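Local coordinates for putative iron binding protein (Bordetella pertussis Tohama I, PDB 1Y9U), which binds ferric iron through tyrosine side chains as a periplasmic solute-binding protein, most likely to hand it on for uptake into the cell, at residues V8-T13 with A56-T61; Q82-V87 with L257-V262; S103-V108 with N197-G202; C135-Q140 with G177-V182. One frame throughout, in Å; residues are numbered along the deposited sequence. Where two conformers were deposited one is given.

Interactions 1 and 2 belong to one half of the chain and interaction 4 to the far side of its centre, with interaction 3 near the middle, its centre about 7 Å from the centre of the chain. Interaction 1 is a buried pairing of parallel strands; interaction 2 packs two helices through aliphatic side chains and is partly buried. They touch where Met60 CE meets Leu261 CD1. Interaction 3 is buried yet rich in charge, with arginines and the iron tyrosines Tyr199 and Tyr200. Interaction 4, looser and threaded with water, joins it through Asp179, whose OD2 takes a salt bridge from Arg107. Polar chemistry thus gathers toward the iron site, while interaction 2 lies away from it.

Interaction 1 (V8-T13 with A56-T61); sequences VSLYTT and ADVLMT
Ala56 sets its methyl over the centre of the ring of Tyr11: CB stands 3.5 Å from the ring centroid, almost on the normal, a CH-pi contact. Tyr11 reaches past it, and its hydroxyl is hydrogen-bonded to Glu50. At Asp57 and Val58 three bonds hold the strand. The backbone N of Asp57 and that of Val58 both donate to Ser9 O. The carboxylate meanwhile turns back, with CG beside its own backbone N (chi1 -72°), and OD2 accepts Ser9 N at 2.8 Å on its anti lone pair. A water bound to Ser9 OG, which is also hydrogen-bonded to Asn35, donates to the same OD2, and OD1 is held by Asn250 N.

From Val58 on, the pairing is regular. Val58 O receives Tyr11 N at 2.9 Å, and on the face shared with Met60 its CG1 meets Leu10 CD1 at 3.6 Å. Leu59 points to the other face, where CD2 touches Tyr11 CB at 3.9 Å. Met60 N donates to Tyr11 O, and Met60 O takes Thr13 N; its side chain runs alongside Thr12, with SD 3.6 Å from Thr12 OG1, a hydroxyl whose hydrogen-bond partner is Arg14 N. Last comes Thr61, whose OG1 is hydrogen-bonded to Thr13 OG1 at 2.9 Å.

Helices 43-50 and 64-72 cover the Tyr11 and Leu59 face, and helix 251-261 lies against Val58 and Met60. Parallel strands sandwiched between helices in this way are the alpha/beta core of a periplasmic binding protein lobe.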
loop_
_atom_site.group_PDB
_atom_site.type_symbol
_atom_site.label_atom_id
_atom_site.label_comp_id
_atom_site.label_asym_id
_atom_site.label_seq_id
_atom_site.Cartn_x
_atom_site.Cartn_y
_atom_site.Cartn_z
ATOM N N VAL A 8 -15.124 -6.739 20.867
ATOM C CA VAL A 8 -15.044 -5.977 19.626
ATOM C C VAL A 8 -14.690 -6.964 18.518
ATOM O O VAL A 8 -13.828 -7.829 18.694
ATOM C CB VAL A 8 -13.992 -4.831 19.736
ATOM C CG1 VAL A 8 -12.566 -5.362 19.863
ATOM C CG2 VAL A 8 -14.119 -3.852 18.591
ATOM N N SER A 9 -15.355 -6.810 17.381
ATOM C CA SER A 9 -15.143 -7.699 16.248
ATOM C C SER A 9 -14.436 -6.985 15.089
ATOM O O SER A 9 -14.932 -6.019 14.544
ATOM C CB SER A 9 -16.467 -8.301 15.775
ATOM O OG SER A 9 -17.015 -9.131 16.786
ATOM N N LEU A 10 -13.271 -7.505 14.729
ATOM C CA LEU A 10 -12.481 -6.975 13.611
ATOM C C LEU A 10 -12.663 -7.859 12.398
ATOM O O LEU A 10 -12.235 -9.000 12.413
ATOM C CB LEU A 10 -11.011 -6.937 13.999
ATOM C CG LEU A 10 -10.030 -6.505 12.887
ATOM C CD1 LEU A 10 -10.259 -5.063 12.464
ATOM C CD2 LEU A 10 -8.599 -6.722 13.350
ATOM N N TYR A 11 -13.298 -7.330 11.365
ATOM C CA TYR A 11 -13.373 -8.018 10.076
ATOM C C TYR A 11 -12.203 -7.518 9.240
ATOM O O TYR A 11 -12.115 -6.325 8.974
ATOM C CB TYR A 11 -14.671 -7.687 9.339
ATOM C CG TYR A 11 -15.930 -8.410 9.805
ATOM C CD1 TYR A 11 -16.152 -8.723 11.145
ATOM C CD2 TYR A 11 -16.913 -8.749 8.890
ATOM C CE1 TYR A 11 -17.314 -9.361 11.541
ATOM C CE2 TYR A 11 -18.072 -9.383 9.288
ATOM C CZ TYR A 11 -18.256 -9.688 10.603
ATOM O OH TYR A 11 -19.418 -10.314 10.988
ATOM N N THR A 12 -11.340 -8.433 8.803
ATOM C CA THR A 12 -10.088 -8.069 8.141
ATOM C C THR A 12 -9.794 -8.927 6.932
ATOM O O THR A 12 -9.937 -10.138 6.986
ATOM C CB THR A 12 -8.919 -8.164 9.122
ATOM O OG1 THR A 12 -7.679 -7.951 8.417
ATOM C CG2 THR A 12 -8.835 -9.557 9.794
ATOM N N THR A 13 -9.348 -8.288 5.852
ATOM C CA THR A 13 -8.880 -9.011 4.676
ATOM C C THR A 13 -7.376 -9.248 4.750
ATOM O O THR A 13 -6.792 -9.876 3.850
ATOM C CB THR A 13 -9.226 -8.260 3.384
ATOM O OG1 THR A 13 -8.421 -7.070 3.282
ATOM C CG2 THR A 13 -10.698 -7.782 3.345
ATOM N N ALA A 56 -19.887 -6.932 12.872
ATOM C CA ALA A 56 -18.647 -6.200 12.570
ATOM C C ALA A 56 -18.580 -4.849 13.285
ATOM O O ALA A 56 -19.526 -4.056 13.237
ATOM C CB ALA A 56 -18.516 -5.984 11.076
ATOM N N ASP A 57 -17.432 -4.592 13.908
ATOM C CA ASP A 57 -17.154 -3.315 14.557
ATOM C C ASP A 57 -16.172 -2.461 13.756
ATOM O O ASP A 57 -16.405 -1.277 13.544
ATOM C CB ASP A 57 -16.612 -3.547 15.977
ATOM C CG ASP A 57 -17.677 -4.023 16.930
ATOM O OD1 ASP A 57 -18.719 -3.348 16.982
ATOM O OD2 ASP A 57 -17.519 -5.019 17.656
ATOM N N VAL A 58 -15.062 -3.074 13.359
ATOM C CA VAL A 58 -14.004 -2.409 12.600
ATOM C C VAL A 58 -13.735 -3.240 11.346
ATOM O O VAL A 58 -13.645 -4.459 11.424
ATOM C CB VAL A 58 -12.716 -2.292 13.439
ATOM C CG1 VAL A 58 -11.572 -1.709 12.618
ATOM C CG2 VAL A 58 -12.963 -1.437 14.676
ATOM N N LEU A 59 -13.622 -2.553 10.212
ATOM C CA LEU A 59 -13.335 -3.153 8.912
ATOM C C LEU A 59 -11.915 -2.764 8.537
ATOM O O LEU A 59 -11.591 -1.595 8.556
ATOM C CB LEU A 59 -14.293 -2.605 7.869
ATOM C CG LEU A 59 -15.770 -2.683 8.221
ATOM C CD1 LEU A 59 -16.588 -2.200 7.045
ATOM C CD2 LEU A 59 -16.131 -4.095 8.600
ATOM N N MET A 60 -11.088 -3.748 8.219
ATOM C CA MET A 60 -9.673 -3.523 7.884
ATOM C C MET A 60 -9.364 -4.150 6.518
ATOM O O MET A 60 -9.691 -5.325 6.286
ATOM C CB MET A 60 -8.796 -4.184 8.947
ATOM C CG MET A 60 -7.303 -4.178 8.657
ATOM S SD MET A 60 -6.327 -4.988 9.930
ATOM C CE MET A 60 -6.288 -3.723 11.081
ATOM N N THR A 61 -8.716 -3.396 5.633
ATOM C CA THR A 61 -8.361 -3.922 4.317
ATOM C C THR A 61 -7.149 -3.206 3.744
ATOM O O THR A 61 -6.526 -2.361 4.412
ATOM C CB THR A 61 -9.627 -3.858 3.408
ATOM O OG1 THR A 61 -9.429 -4.617 2.199
ATOM C CG2 THR A 61 -9.929 -2.466 2.959
HETATM O O HOH W 1 -19.087 -7.763 17.639
#

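Interaction 2 (Q82-V87 with L257-V262); sequences QTLDSV and LLEYLV
Leu84 drives its two methyls across the side chains of Leu258 and Val262, meeting each at about a right angle, and so joins two helices on the outside of an alpha/beta lobe of the periplasmic binding protein fold. The segments 82-87 and 257-261 run in nearly the same direction, 27° apart, with axes 9.3 Å from each other. That spacing is filled mainly by aliphatic carbon.

The two branches of Leu84 divide the work. CD1 sits 3.8 Å from Leu258 CG, while CD2 lies 3.6 Å from Val262 CG2 and also rests on Leu258 O. CG1 of Val262 stands beside the backbone N (chi1 -56°) and touches Leu84 CD2 too; CG2, between N and the carbonyl carbon, faces helix 82-87, where Val87 also meets it. Val87 comes at a slant, CG1 packing 3.8 Å from Val262 CB. Beneath this layer Tyr100 of strand 100-112 touches both Leu84 and Leu258.

Toward solvent the chemistry becomes polar. Glu259 stretches out with its chain extended beyond CG, and Thr83 crosses it at about a right angle, its CB lying 3.8 Å from Glu259 OE2. The carboxylate is held by Ser81 OG, which is also hydrogen-bonded to Leu84 N at the start of helix 82-87. A water spans the remaining gap: it lies 2.7 Å from Thr83 OG1 and donates to Glu259 OE2 at 3.1 Å.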
loop_
_atom_site.group_PDB
_atom_site.type_symbol
_atom_site.label_atom_id
_atom_site.label_comp_id
_atom_site.label_asym_id
_atom_site.label_seq_id
_atom_site.Cartn_x
_atom_site.Cartn_y
_atom_site.Cartn_z
ATOM N N GLN A 82 -9.956 12.990 17.939
ATOM C CA GLN A 82 -8.744 13.777 17.948
ATOM C C GLN A 82 -7.505 12.861 17.895
ATOM O O GLN A 82 -6.487 13.243 17.337
ATOM C CB GLN A 82 -8.705 14.703 19.173
ATOM C CG GLN A 82 -7.406 15.472 19.289
ATOM C CD GLN A 82 -6.319 14.723 20.065
ATOM O OE1 GLN A 82 -6.619 13.782 20.825
ATOM N NE2 GLN A 82 -5.067 15.150 19.892
ATOM N N THR A 83 -7.599 11.670 18.469
ATOM C CA THR A 83 -6.466 10.753 18.470
ATOM C C THR A 83 -6.124 10.356 17.045
ATOM O O THR A 83 -4.995 10.483 16.612
ATOM C CB THR A 83 -6.788 9.514 19.301
ATOM O OG1 THR A 83 -6.947 9.893 20.680
ATOM C CG2 THR A 83 -5.646 8.506 19.269
ATOM N N LEU A 84 -7.130 9.929 16.305
ATOM C CA LEU A 84 -6.913 9.511 14.927
ATOM C C LEU A 84 -6.553 10.700 14.032
ATOM O O LEU A 84 -5.643 10.602 13.221
ATOM C CB LEU A 84 -8.127 8.747 14.396
ATOM C CG LEU A 84 -8.281 7.308 14.925
ATOM C CD1 LEU A 84 -9.733 6.858 14.857
ATOM C CD2 LEU A 84 -7.381 6.341 14.207
ATOM N N ASP A 85 -7.233 11.833 14.170
ATOM C CA ASP A 85 -6.987 12.958 13.273
ATOM C C ASP A 85 -5.606 13.556 13.474
ATOM O O ASP A 85 -4.992 14.054 12.551
ATOM C CB ASP A 85 -8.035 14.053 13.447
ATOM C CG ASP A 85 -9.386 13.668 12.882
ATOM O OD1 ASP A 85 -9.495 12.600 12.233
ATOM O OD2 ASP A 85 -10.397 14.403 13.028
ATOM N N SER A 86 -5.105 13.519 14.702
ATOM C CA SER A 86 -3.804 14.092 14.972
ATOM C C SER A 86 -2.658 13.180 14.613
ATOM O O SER A 86 -1.537 13.636 14.536
ATOM C CB SER A 86 -3.687 14.508 16.440
ATOM O OG SER A 86 -3.723 13.404 17.323
ATOM N N VAL A 87 -2.926 11.881 14.465
ATOM C CA VAL A 87 -1.912 10.910 14.066
ATOM C C VAL A 87 -1.849 10.741 12.552
ATOM O O VAL A 87 -0.781 10.742 11.973
ATOM C CB VAL A 87 -2.159 9.522 14.700
ATOM C CG1 VAL A 87 -1.210 8.489 14.095
ATOM C CG2 VAL A 87 -1.989 9.597 16.202
ATOM N N LEU A 257 -10.363 0.428 19.588
ATOM C CA LEU A 257 -9.476 -0.425 18.799
ATOM C C LEU A 257 -8.818 0.352 17.664
ATOM O O LEU A 257 -7.620 0.241 17.459
ATOM C CB LEU A 257 -10.217 -1.641 18.256
ATOM C CG LEU A 257 -9.412 -2.583 17.358
ATOM C CD1 LEU A 257 -8.220 -3.137 18.116
ATOM C CD2 LEU A 257 -10.323 -3.697 16.879
ATOM N N LEU A 258 -9.581 1.171 16.957
ATOM C CA LEU A 258 -9.007 1.902 15.842
ATOM C C LEU A 258 -7.975 2.919 16.347
ATOM O O LEU A 258 -6.915 3.092 15.758
ATOM C CB LEU A 258 -10.124 2.534 15.027
ATOM C CG LEU A 258 -9.801 3.275 13.743
ATOM C CD1 LEU A 258 -9.099 2.352 12.798
ATOM C CD2 LEU A 258 -11.087 3.803 13.133
ATOM N N GLU A 259 -8.264 3.570 17.470
ATOM C CA GLU A 259 -7.304 4.484 18.074
ATOM C C GLU A 259 -6.052 3.731 18.533
ATOM O O GLU A 259 -4.936 4.229 18.412
ATOM C CB GLU A 259 -7.953 5.266 19.242
ATOM C CG GLU A 259 -8.989 6.259 18.752
ATOM C CD GLU A 259 -9.768 6.968 19.840
ATOM O OE1 GLU A 259 -9.805 6.432 20.973
ATOM O OE2 GLU A 259 -10.324 8.046 19.553
ATOM N N TYR A 260 -6.218 2.524 19.062
ATOM C CA TYR A 260 -5.078 1.694 19.445
ATOM C C TYR A 260 -4.194 1.382 18.223
ATOM O O TYR A 260 -2.973 1.391 18.306
ATOM C CB TYR A 260 -5.555 0.384 20.095
ATOM C CG TYR A 260 -4.473 -0.648 20.215
ATOM C CD1 TYR A 260 -3.476 -0.528 21.156
ATOM C CD2 TYR A 260 -4.414 -1.719 19.338
ATOM C CE1 TYR A 260 -2.478 -1.461 21.262
ATOM C CE2 TYR A 260 -3.428 -2.659 19.430
ATOM C CZ TYR A 260 -2.447 -2.535 20.390
ATOM O OH TYR A 260 -1.446 -3.479 20.497
ATOM N N LEU A 261 -4.834 1.128 17.095
ATOM C CA LEU A 261 -4.108 0.734 15.884
ATOM C C LEU A 261 -3.191 1.825 15.336
ATOM O O LEU A 261 -2.242 1.510 14.611
ATOM C CB LEU A 261 -5.067 0.243 14.788
ATOM C CG LEU A 261 -5.735 -1.114 15.061
ATOM C CD1 LEU A 261 -6.843 -1.381 14.073
ATOM C CD2 LEU A 261 -4.748 -2.252 15.061
ATOM N N VAL A 262 -3.429 3.083 15.708
ATOM C CA VAL A 262 -2.511 4.193 15.371
ATOM C C VAL A 262 -1.612 4.647 16.526
ATOM O O VAL A 262 -0.841 5.592 16.371
ATOM C CB VAL A 262 -3.252 5.406 14.764
ATOM C CG1 VAL A 262 -4.030 4.940 13.536
ATOM C CG2 VAL A 262 -4.115 6.116 15.787
HETATM O O HOH W 2 -9.501 10.793 20.789
#

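Interaction 3 (S103-V108 with N197-G202); sequences SLRDRV and NAYYVG
Asp106 O is gripped by the backbone at the start of helix 198-206: Ala198 N donates to it at 3.0 Å in a nearly straight bond (168°), and Asn197 CA adds a CA-H...O contact. A water whose O lies 2.9 Å from Asp106 O accepts Tyr199 N and probably bridges the two, so the first turn of the helix meets the strand directly and, it seems, through solvent. The methyl of Ala198 touches both the Asp106 carboxylate, with OD2 at 3.4 Å from CB, and Val108, whose CG2 is 3.9 Å from that CB. Asp106 OD2 is itself held by a salt bridge to Arg224.

One residue on, Arg107 pairs with Asn197 as an antiparallel non-hydrogen-bonded pair. Arg107 NH1 donates to Asn197 OD1 at 2.9 Å. The oxygen lies in the guanidinium plane; the donor stands above the amide plane, off its lone pairs, and the two planes are 88° apart. Both NH1 and Asn197 N also bind Asp179 OD2, so Asp179 links Arg107 to the backbone of Asn197.

Arg105 bends at chi3 and turns a face of its guanidinium to Tyr199, near CE2. Tyr199 is modelled in two positions, so this stacking is provisional. A salt bridge to Glu276 holds Arg105 in place. Tyr199 and Tyr200, with Tyr143, are ligands in the iron-bound protein, though the metal is absent from this chain. Here strand 100-112 meets the helix that carries two of them: the tyrosine-rich ferric site of a periplasmic binding protein.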
loop_
_atom_site.group_PDB
_atom_site.type_symbol
_atom_site.label_atom_id
_atom_site.label_comp_id
_atom_site.label_asym_id
_atom_site.label_seq_id
_atom_site.Cartn_x
_atom_site.Cartn_y
_atom_site.Cartn_z
ATOM N N SER A 103 -1.076 2.019 7.373
ATOM C CA SER A 103 0.299 1.861 6.931
ATOM C C SER A 103 0.395 2.292 5.485
ATOM O O SER A 103 -0.615 2.385 4.796
ATOM C CB SER A 103 0.758 0.418 7.065
ATOM O OG SER A 103 0.060 -0.405 6.149
ATOM N N LEU A 104 1.620 2.564 5.046
ATOM C CA LEU A 104 1.907 3.059 3.702
ATOM C C LEU A 104 2.642 2.001 2.906
ATOM O O LEU A 104 3.565 1.357 3.421
ATOM C CB LEU A 104 2.751 4.331 3.730
ATOM C CG LEU A 104 2.281 5.410 4.703
ATOM C CD1 LEU A 104 3.204 6.616 4.621
ATOM C CD2 LEU A 104 0.838 5.806 4.452
ATOM N N ARG A 105 2.263 1.876 1.637
ATOM C CA ARG A 105 2.805 0.905 0.683
ATOM C C ARG A 105 3.327 1.676 -0.519
ATOM O O ARG A 105 2.611 1.898 -1.488
ATOM C CB ARG A 105 1.683 -0.042 0.310
ATOM C CG ARG A 105 1.281 -0.929 1.496
ATOM C CD ARG A 105 -0.072 -1.553 1.371
ATOM N NE ARG A 105 -0.234 -2.374 0.181
ATOM C CZ ARG A 105 -0.015 -3.682 0.110
ATOM N NH1 ARG A 105 0.395 -4.398 1.140
ATOM N NH2 ARG A 105 -0.224 -4.292 -1.036
ATOM N N ASP A 106 4.583 2.083 -0.423
ATOM C CA ASP A 106 5.241 2.892 -1.424
ATOM C C ASP A 106 5.731 2.077 -2.587
ATOM O O ASP A 106 6.286 0.978 -2.417
ATOM C CB ASP A 106 6.365 3.771 -0.850
ATOM C CG ASP A 106 7.385 3.039 -0.013
ATOM O OD1 ASP A 106 7.023 2.202 0.839
ATOM O OD2 ASP A 106 8.573 3.336 -0.104
ATOM N N ARG A 107 5.512 2.627 -3.771
ATOM C CA ARG A 107 5.906 1.970 -5.001
ATOM C C ARG A 107 7.169 2.653 -5.503
ATOM O O ARG A 107 7.166 3.839 -5.787
ATOM C CB ARG A 107 4.777 1.994 -6.024
ATOM C CG ARG A 107 5.009 1.072 -7.199
ATOM C CD ARG A 107 3.701 0.512 -7.795
ATOM N NE ARG A 107 3.869 -0.537 -8.800
ATOM C CZ ARG A 107 4.178 -1.794 -8.506
ATOM N NH1 ARG A 107 4.399 -2.168 -7.259
ATOM N NH2 ARG A 107 4.266 -2.687 -9.475
ATOM N N VAL A 108 8.263 1.895 -5.511
ATOM C CA VAL A 108 9.601 2.439 -5.659
ATOM C C VAL A 108 10.321 1.824 -6.861
ATOM O O VAL A 108 9.764 1.026 -7.598
ATOM C CB VAL A 108 10.392 2.243 -4.340
ATOM C CG1 VAL A 108 9.634 2.862 -3.139
ATOM C CG2 VAL A 108 10.668 0.778 -4.064
ATOM N N ASN A 197 7.012 -2.666 -5.159
ATOM C CA ASN A 197 6.733 -2.092 -3.858
ATOM C C ASN A 197 7.896 -2.316 -2.869
ATOM O O ASN A 197 8.515 -3.381 -2.833
ATOM C CB ASN A 197 5.446 -2.616 -3.294
ATOM C CG ASN A 197 4.236 -1.980 -3.917
ATOM O OD1 ASN A 197 4.347 -1.039 -4.641
ATOM N ND2 ASN A 197 3.064 -2.527 -3.636
ATOM N N ALA A 198 8.168 -1.311 -2.043
ATOM C CA ALA A 198 9.316 -1.324 -1.148
ATOM C C ALA A 198 9.266 -2.437 -0.116
ATOM O O ALA A 198 10.272 -3.014 0.255
ATOM C CB ALA A 198 9.393 0.007 -0.446
ATOM N N TYR A 199 8.103 -2.676 0.553
ATOM C CA TYR A 199 7.948 -3.888 1.565
ATOM C C TYR A 199 8.485 -5.248 1.026
ATOM O O TYR A 199 9.001 -6.098 1.790
ATOM C CB TYR A 199 6.484 -4.104 2.191
ATOM C CG TYR A 199 5.358 -4.513 1.189
ATOM C CD1 TYR A 199 5.253 -5.822 0.792
ATOM C CD2 TYR A 199 4.434 -3.622 0.691
ATOM C CE1 TYR A 199 4.287 -6.239 -0.081
ATOM C CE2 TYR A 199 3.454 -4.068 -0.251
ATOM C CZ TYR A 199 3.406 -5.360 -0.569
ATOM O OH TYR A 199 2.425 -5.686 -1.478
ATOM N N TYR A 200 8.379 -5.493 -0.266
ATOM C CA TYR A 200 8.929 -6.759 -0.719
ATOM C C TYR A 200 10.452 -6.812 -0.539
ATOM O O TYR A 200 11.021 -7.889 -0.333
ATOM C CB TYR A 200 8.626 -7.050 -2.165
ATOM C CG TYR A 200 7.163 -7.266 -2.451
ATOM C CD1 TYR A 200 6.440 -6.377 -3.253
ATOM C CD2 TYR A 200 6.486 -8.357 -1.934
ATOM C CE1 TYR A 200 5.113 -6.580 -3.521
ATOM C CE2 TYR A 200 5.161 -8.567 -2.212
ATOM C CZ TYR A 200 4.484 -7.676 -3.015
ATOM O OH TYR A 200 3.152 -7.894 -3.274
ATOM N N VAL A 201 11.112 -5.657 -0.598
ATOM C CA VAL A 201 12.546 -5.567 -0.364
ATOM C C VAL A 201 12.807 -5.766 1.137
ATOM O O VAL A 201 13.807 -6.376 1.508
ATOM C CB VAL A 201 13.130 -4.239 -0.879
ATOM C CG1 VAL A 201 14.655 -4.223 -0.692
ATOM C CG2 VAL A 201 12.743 -4.012 -2.326
ATOM N N GLY A 202 11.914 -5.282 2.005
ATOM C CA GLY A 202 11.952 -5.625 3.417
ATOM C C GLY A 202 11.937 -7.134 3.611
ATOM O O GLY A 202 12.744 -7.674 4.373
HETATM O O HOH W 3 1.164 -0.016 -3.791
HETATM O O HOH W 4 5.933 -0.703 -0.101
#

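Interaction 4 (C135-Q140 with G177-V182)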
loop_
_atom_site.group_PDB
_atom_site.type_symbol
_atom_site.label_atom_id
_atom_site.label_comp_id
_atom_site.label_asym_id
_atom_site.label_seq_id
_atom_site.Cartn_x
_atom_site.Cartn_y
_atom_site.Cartn_z
ATOM N N CYS A 135 12.047 -3.705 -15.876
ATOM C CA CYS A 135 11.129 -4.789 -15.538
ATOM C C CYS A 135 9.943 -4.246 -14.742
ATOM O O CYS A 135 10.099 -3.356 -13.897
ATOM C CB CYS A 135 11.806 -5.862 -14.690
ATOM S SG CYS A 135 12.989 -6.928 -15.535
ATOM N N ILE A 136 8.777 -4.821 -14.988
ATOM C CA ILE A 136 7.552 -4.474 -14.279
ATOM C C ILE A 136 6.523 -5.577 -14.449
ATOM O O ILE A 136 6.553 -6.298 -15.450
ATOM C CB ILE A 136 7.015 -3.108 -14.763
ATOM C CG1 ILE A 136 6.046 -2.508 -13.753
ATOM C CG2 ILE A 136 6.371 -3.229 -16.137
ATOM C CD1 ILE A 136 5.560 -1.104 -14.108
ATOM N N ARG A 137 5.631 -5.718 -13.464
ATOM C CA ARG A 137 4.496 -6.634 -13.610
ATOM C C ARG A 137 3.399 -6.015 -14.485
ATOM O O ARG A 137 3.485 -4.867 -14.887
ATOM C CB ARG A 137 3.951 -6.997 -12.227
ATOM C CG ARG A 137 3.071 -5.937 -11.586
ATOM C CD ARG A 137 2.681 -6.233 -10.171
ATOM N NE ARG A 137 2.023 -7.522 -10.062
ATOM C CZ ARG A 137 2.066 -8.282 -8.968
ATOM N NH1 ARG A 137 2.725 -7.871 -7.886
ATOM N NH2 ARG A 137 1.431 -9.441 -8.957
ATOM N N SER A 138 2.345 -6.779 -14.748
ATOM C CA SER A 138 1.221 -6.300 -15.557
ATOM C C SER A 138 0.797 -4.894 -15.202
ATOM O O SER A 138 0.611 -4.555 -14.029
ATOM C CB SER A 138 0.025 -7.227 -15.361
ATOM O OG SER A 138 -1.143 -6.678 -15.916
ATOM N N GLY A 139 0.600 -4.067 -16.222
ATOM C CA GLY A 139 0.079 -2.736 -16.020
ATOM C C GLY A 139 -1.320 -2.654 -15.430
ATOM O O GLY A 139 -1.692 -1.616 -14.909
ATOM N N GLN A 140 -2.069 -3.743 -15.519
ATOM C CA GLN A 140 -3.406 -3.807 -14.937
ATOM C C GLN A 140 -3.421 -4.237 -13.473
ATOM O O GLN A 140 -4.475 -4.187 -12.816
ATOM C CB GLN A 140 -4.314 -4.735 -15.766
ATOM C CG GLN A 140 -4.675 -4.184 -17.153
ATOM C CD GLN A 140 -5.511 -2.897 -17.112
ATOM O OE1 GLN A 140 -6.009 -2.477 -16.071
ATOM N NE2 GLN A 140 -5.646 -2.266 -18.269
ATOM N N GLY A 177 4.333 -11.552 -14.274
ATOM C CA GLY A 177 4.968 -11.964 -13.035
ATOM C C GLY A 177 4.586 -11.102 -11.854
ATOM O O GLY A 177 3.569 -10.402 -11.870
ATOM N N GLY A 178 5.430 -11.132 -10.824
ATOM C CA GLY A 178 5.172 -10.366 -9.619
ATOM C C GLY A 178 6.239 -9.328 -9.354
ATOM O O GLY A 178 7.192 -9.149 -10.103
ATOM N N ASP A 179 6.099 -8.631 -8.239
ATOM C CA ASP A 179 7.041 -7.582 -7.891
ATOM C C ASP A 179 8.431 -8.142 -7.579
ATOM O O ASP A 179 9.446 -7.550 -7.967
ATOM C CB ASP A 179 6.535 -6.732 -6.720
ATOM C CG ASP A 179 5.682 -5.576 -7.143
ATOM O OD1 ASP A 179 5.207 -5.502 -8.323
ATOM O OD2 ASP A 179 5.381 -4.676 -6.317
ATOM N N ARG A 180 8.497 -9.261 -6.872
ATOM C CA ARG A 180 9.782 -9.854 -6.549
ATOM C C ARG A 180 10.536 -10.323 -7.795
ATOM O O ARG A 180 11.755 -10.342 -7.801
ATOM C CB ARG A 180 9.659 -10.965 -5.511
ATOM C CG ARG A 180 9.328 -10.408 -4.143
ATOM C CD ARG A 180 9.036 -11.445 -3.145
ATOM N NE ARG A 180 7.613 -11.659 -3.198
ATOM C CZ ARG A 180 6.835 -11.814 -2.156
ATOM N NH1 ARG A 180 7.331 -11.858 -0.915
ATOM N NH2 ARG A 180 5.553 -12.000 -2.376
ATOM N N ASP A 181 9.799 -10.669 -8.851
ATOM C CA ASP A 181 10.444 -11.035 -10.125
ATOM C C ASP A 181 11.295 -9.909 -10.705
ATOM O O ASP A 181 12.219 -10.155 -11.481
ATOM C CB ASP A 181 9.418 -11.475 -11.161
ATOM C CG ASP A 181 8.766 -12.792 -10.825
ATOM O OD1 ASP A 181 9.408 -13.681 -10.185
ATOM O OD2 ASP A 181 7.613 -13.017 -11.225
ATOM N N VAL A 182 10.975 -8.679 -10.372
ATOM C CA VAL A 182 11.817 -7.555 -10.773
ATOM C C VAL A 182 13.212 -7.729 -10.200
ATOM O O VAL A 182 14.205 -7.540 -10.901
ATOM C CB VAL A 182 11.202 -6.206 -10.362
ATOM C CG1 VAL A 182 12.155 -5.058 -10.632
ATOM C CG2 VAL A 182 9.858 -5.990 -11.056
HETATM O O HOH W 5 6.155 -4.646 -10.811
HETATM O O HOH W 6 4.060 -9.494 -6.089
HETATM O O HOH W 7 1.843 -9.526 -13.804
#
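The second shell of the iron site is met here, where the loop leading to helix 142-155, the helix of the iron ligand Tyr143, packs against the start of helix 179-187. Arg137 does most of the touching. Its CG stands between the backbone N and the carbonyl carbon (chi1 78°), and the chain then bends at chi3, which brings the guanidinium over the Gly177-Gly178 backbone: Gly178 CA lies 3.7 Å above the middle of its plane, with Gly177 O on a face as well. The backbone N of Gly178 is held by Asp181 OD2.

Asp179 meets Arg137 at about a right angle. OD1 comes up at the guanidinium edge, making a salt bridge to Arg137 NH1 that is long (3.5 Å) and weak as a hydrogen bond. Three waters stitch up the rest. One accepts Arg137 N and donates to Asp179 OD1 at 2.8 Å; another accepts both Arg137 NH1, at 2.8 Å, and Asp179 N; the third joins Ser138 N to Gly177 O, to which it donates at 2.7 Å.

At the other end, Val182 CG2 packs on Cys135 CB at 4.1 Å, and Cys135 is tied by its disulfide to Cys191. With Arg137 at one oxygen of Asp179, the other being occupied by Arg107, and the helix start behind it, the carboxylate is probably stabilised in its charged form, beside Tyr143 and Tyr200.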